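PDB 3F3X: transcriptional regulator, marR family, putative from Sulfolobus solfataricus, which probably binds DNA as a two-subunit winged helix-turn-helix transcriptional regulator of the MarR family. Local coordinates for residues F40-K44 and V103-N108. Numbering follows the deposited sequence.
Sequences FSILK and VLLEAN. With SO4 (sulfate ion), chain B.
Both Phe40 (chi1 159°) and Leu104 (chi1 170°) swing CG to the side opposite their own backbone nitrogens, and the aromatic ring and the branched leucine end reach across to each other between helices 37-48 and 98-118. Methyl CD1 of Leu104 lies 3.7 Å from Phe40 CE1, approaching the ring obliquely. Its other methyl, CD2, rests on the backbone where Leu43 meets Lys44, 3.6 Å from Leu43 O and close to Lys44 CA, so one leucine fork spans Phe40 and this peptide. Beside it Ala107 is small enough to let the ring in, its CB standing 4.1 Å from Phe40 CD1, and CE1 also borders the backbone of Asn108. Leu43 extends the apolar seam, its CD1 meeting Val103 CG1 at 4.1 Å; the beta-branched valine is in turn packed on Met33, Leu35 and Leu79. The short segments run at 127° to one another, their axes 9.8 Å apart. Lys44 adds only its inner carbons to this seam. The rest of its chain is fully extended and carries NZ away to a sulfate, probably from the crystallisation liquor, where NZ donates a 2.8 Å hydrogen bond to O4. Arg59 and Tyr60 bind the same anion, as do Gln9 and Lys16 of the second subunit. A methionine in place of Lys44 would probably leave sulfate O4 without this donor and the anion with one positive charge fewer beside it. No hydrogen bond links the two segments, which implies that shape and apolar contact join helix 37-48 of the winged-helix domain to helix 98-118, while charge gathers at the subunit boundary.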
ATOM      1  N   PHE A  40      -4.833  14.397   3.422  1.00 18.80           N
ATOM      2  CA  PHE A  40      -4.996  14.278   4.863  1.00 19.37           C
ATOM      3  C   PHE A  40      -3.635  14.193   5.557  1.00 20.30           C
ATOM      4  O   PHE A  40      -3.403  14.853   6.569  1.00 19.18           O
ATOM      5  CB  PHE A  40      -5.812  13.032   5.208  1.00 20.23           C
ATOM      6  CG  PHE A  40      -5.621  12.561   6.620  1.00 22.36           C
ATOM      7  CD1 PHE A  40      -6.189  13.253   7.691  1.00 20.52           C
ATOM      8  CD2 PHE A  40      -4.839  11.441   6.885  1.00 22.74           C
ATOM      9  CE1 PHE A  40      -5.977  12.826   9.006  1.00 24.32           C
ATOM     10  CE2 PHE A  40      -4.624  11.010   8.189  1.00 23.59           C
ATOM     11  CZ  PHE A  40      -5.190  11.702   9.253  1.00 22.05           C
ATOM     12  N   SER A  41      -2.746  13.366   5.016  1.00 18.75           N
ATOM     13  CA  SER A  41      -1.413  13.199   5.596  1.00 20.84           C
ATOM     14  C   SER A  41      -0.627  14.510   5.635  1.00 19.49           C
ATOM     15  O   SER A  41       0.027  14.827   6.634  1.00 20.36           O
ATOM     16  CB  SER A  41      -0.622  12.155   4.807  1.00 21.98           C
ATOM     17  OG  SER A  41      -1.229  10.880   4.907  1.00 23.89           O
ATOM     18  N   ILE A  42      -0.682  15.264   4.542  1.00 18.55           N
ATOM     19  CA  ILE A  42       0.029  16.533   4.469  1.00 18.07           C
ATOM     20  C   ILE A  42      -0.530  17.500   5.506  1.00 18.23           C
ATOM     21  O   ILE A  42       0.228  18.186   6.199  1.00 15.63           O
ATOM     22  CB  ILE A  42      -0.074  17.146   3.049  1.00 19.54           C
ATOM     23  CG1 ILE A  42       0.708  16.266   2.064  1.00 20.75           C
ATOM     24  CG2 ILE A  42       0.461  18.586   3.041  1.00 18.34           C
ATOM     25  CD1 ILE A  42       0.560  16.683   0.614  1.00 22.28           C
ATOM     26  N   LEU A  43      -1.853  17.554   5.620  1.00 15.90           N
ATOM     27  CA  LEU A  43      -2.467  18.434   6.604  1.00 16.82           C
ATOM     28  C   LEU A  43      -2.047  18.019   8.015  1.00 17.23           C
ATOM     29  O   LEU A  43      -1.723  18.865   8.840  1.00 16.69           O
ATOM     30  CB  LEU A  43      -3.995  18.406   6.479  1.00 16.99           C
ATOM     31  CG  LEU A  43      -4.540  19.057   5.200  1.00 19.42           C
ATOM     32  CD1 LEU A  43      -6.058  18.914   5.138  1.00 21.33           C
ATOM     33  CD2 LEU A  43      -4.161  20.533   5.174  1.00 21.74           C
ATOM     34  N   LYS A  44      -2.033  16.720   8.294  1.00 17.56           N
ATOM     35  CA  LYS A  44      -1.644  16.274   9.629  1.00 19.01           C
ATOM     36  C   LYS A  44      -0.208  16.675   9.975  1.00 19.87           C
ATOM     37  O   LYS A  44       0.049  17.241  11.041  1.00 18.99           O
ATOM     38  CB  LYS A  44      -1.788  14.758   9.759  1.00 19.35           C
ATOM     39  CG  LYS A  44      -1.381  14.236  11.143  1.00 19.21           C
ATOM     40  CD  LYS A  44      -1.481  12.722  11.227  1.00 21.03           C
ATOM     41  CE  LYS A  44      -1.047  12.218  12.599  1.00 20.89           C
ATOM     42  NZ  LYS A  44      -1.001  10.725  12.637  1.00 23.91           N
ATOM     43  N   VAL A 103     -10.273  21.854   8.401  1.00 23.41           N
ATOM     44  CA  VAL A 103     -10.539  20.746   7.493  1.00 23.55           C
ATOM     45  C   VAL A 103      -9.879  19.473   8.009  1.00 23.83           C
ATOM     46  O   VAL A 103     -10.451  18.387   7.905  1.00 24.41           O
ATOM     47  CB  VAL A 103     -10.049  21.062   6.060  1.00 23.20           C
ATOM     48  CG1 VAL A 103     -10.101  19.815   5.194  1.00 26.23           C
ATOM     49  CG2 VAL A 103     -10.940  22.129   5.444  1.00 24.81           C
ATOM     50  N   LEU A 104      -8.681  19.599   8.575  1.00 22.12           N
ATOM     51  CA  LEU A 104      -7.996  18.433   9.120  1.00 21.84           C
ATOM     52  C   LEU A 104      -8.834  17.767  10.216  1.00 22.62           C
ATOM     53  O   LEU A 104      -8.913  16.538  10.285  1.00 22.21           O
ATOM     54  CB  LEU A 104      -6.637  18.826   9.696  1.00 21.13           C
ATOM     55  CG  LEU A 104      -5.930  17.733  10.501  1.00 22.00           C
ATOM     56  CD1 LEU A 104      -5.729  16.484   9.642  1.00 23.36           C
ATOM     57  CD2 LEU A 104      -4.588  18.260  10.990  1.00 21.18           C
ATOM     58  N   LEU A 105      -9.452  18.575  11.076  1.00 23.77           N
ATOM     59  CA  LEU A 105     -10.279  18.037  12.156  1.00 24.22           C
ATOM     60  C   LEU A 105     -11.402  17.180  11.582  1.00 23.51           C
ATOM     61  O   LEU A 105     -11.694  16.096  12.087  1.00 24.13           O
ATOM     62  CB  LEU A 105     -10.877  19.166  12.998  1.00 26.39           C
ATOM     63  CG  LEU A 105      -9.916  19.981  13.867  1.00 30.65           C
ATOM     64  CD1 LEU A 105     -10.677  21.110  14.559  1.00 32.35           C
ATOM     65  CD2 LEU A 105      -9.253  19.065  14.895  1.00 32.89           C
ATOM     66  N   GLU A 106     -12.020  17.673  10.516  1.00 24.91           N
ATOM     67  CA  GLU A 106     -13.108  16.961   9.858  1.00 26.20           C
ATOM     68  C   GLU A 106     -12.604  15.701   9.159  1.00 25.96           C
ATOM     69  O   GLU A 106     -13.201  14.634   9.292  1.00 26.52           O
ATOM     70  CB  GLU A 106     -13.793  17.884   8.848  1.00 29.07           C
ATOM     71  CG  GLU A 106     -14.546  19.045   9.489  1.00 36.97           C
ATOM     72  CD  GLU A 106     -14.977  20.099   8.485  1.00 40.72           C
ATOM     73  OE1 GLU A 106     -15.063  19.780   7.279  1.00 44.76           O
ATOM     74  OE2 GLU A 106     -15.241  21.248   8.906  1.00 43.35           O
ATOM     75  N   ALA A 107     -11.506  15.821   8.412  1.00 23.99           N
ATOM     76  CA  ALA A 107     -10.947  14.667   7.705  1.00 23.01           C
ATOM     77  C   ALA A 107     -10.536  13.583   8.706  1.00 23.73           C
ATOM     78  O   ALA A 107     -10.744  12.391   8.463  1.00 23.31           O
ATOM     79  CB  ALA A 107      -9.734  15.098   6.857  1.00 22.28           C
ATOM     80  N   ASN A 108      -9.952  14.004   9.827  1.00 23.02           N
ATOM     81  CA  ASN A 108      -9.533  13.073  10.870  1.00 24.19           C
ATOM     82  C   ASN A 108     -10.748  12.311  11.389  1.00 24.13           C
ATOM     83  O   ASN A 108     -10.696  11.097  11.578  1.00 23.01           O
ATOM     84  CB  ASN A 108      -8.870  13.824  12.029  1.00 22.55           C
ATOM     85  CG  ASN A 108      -8.561  12.919  13.211  1.00 26.77           C
ATOM     86  OD1 ASN A 108      -9.152  13.053  14.285  1.00 27.29           O
ATOM     87  ND2 ASN A 108      -7.638  11.990  13.017  1.00 25.31           N
TER
HETATM   88  S   SO4 B 201       1.602   9.978  10.161  1.00 27.53           S
HETATM   89  O1  SO4 B 201       0.898   8.945   9.377  1.00 29.51           O
HETATM   90  O2  SO4 B 201       1.052  11.302   9.837  1.00 28.59           O
HETATM   91  O3  SO4 B 201       3.042   9.953   9.832  1.00 24.43           O
HETATM   92  O4  SO4 B 201       1.405   9.704  11.595  1.00 28.54           O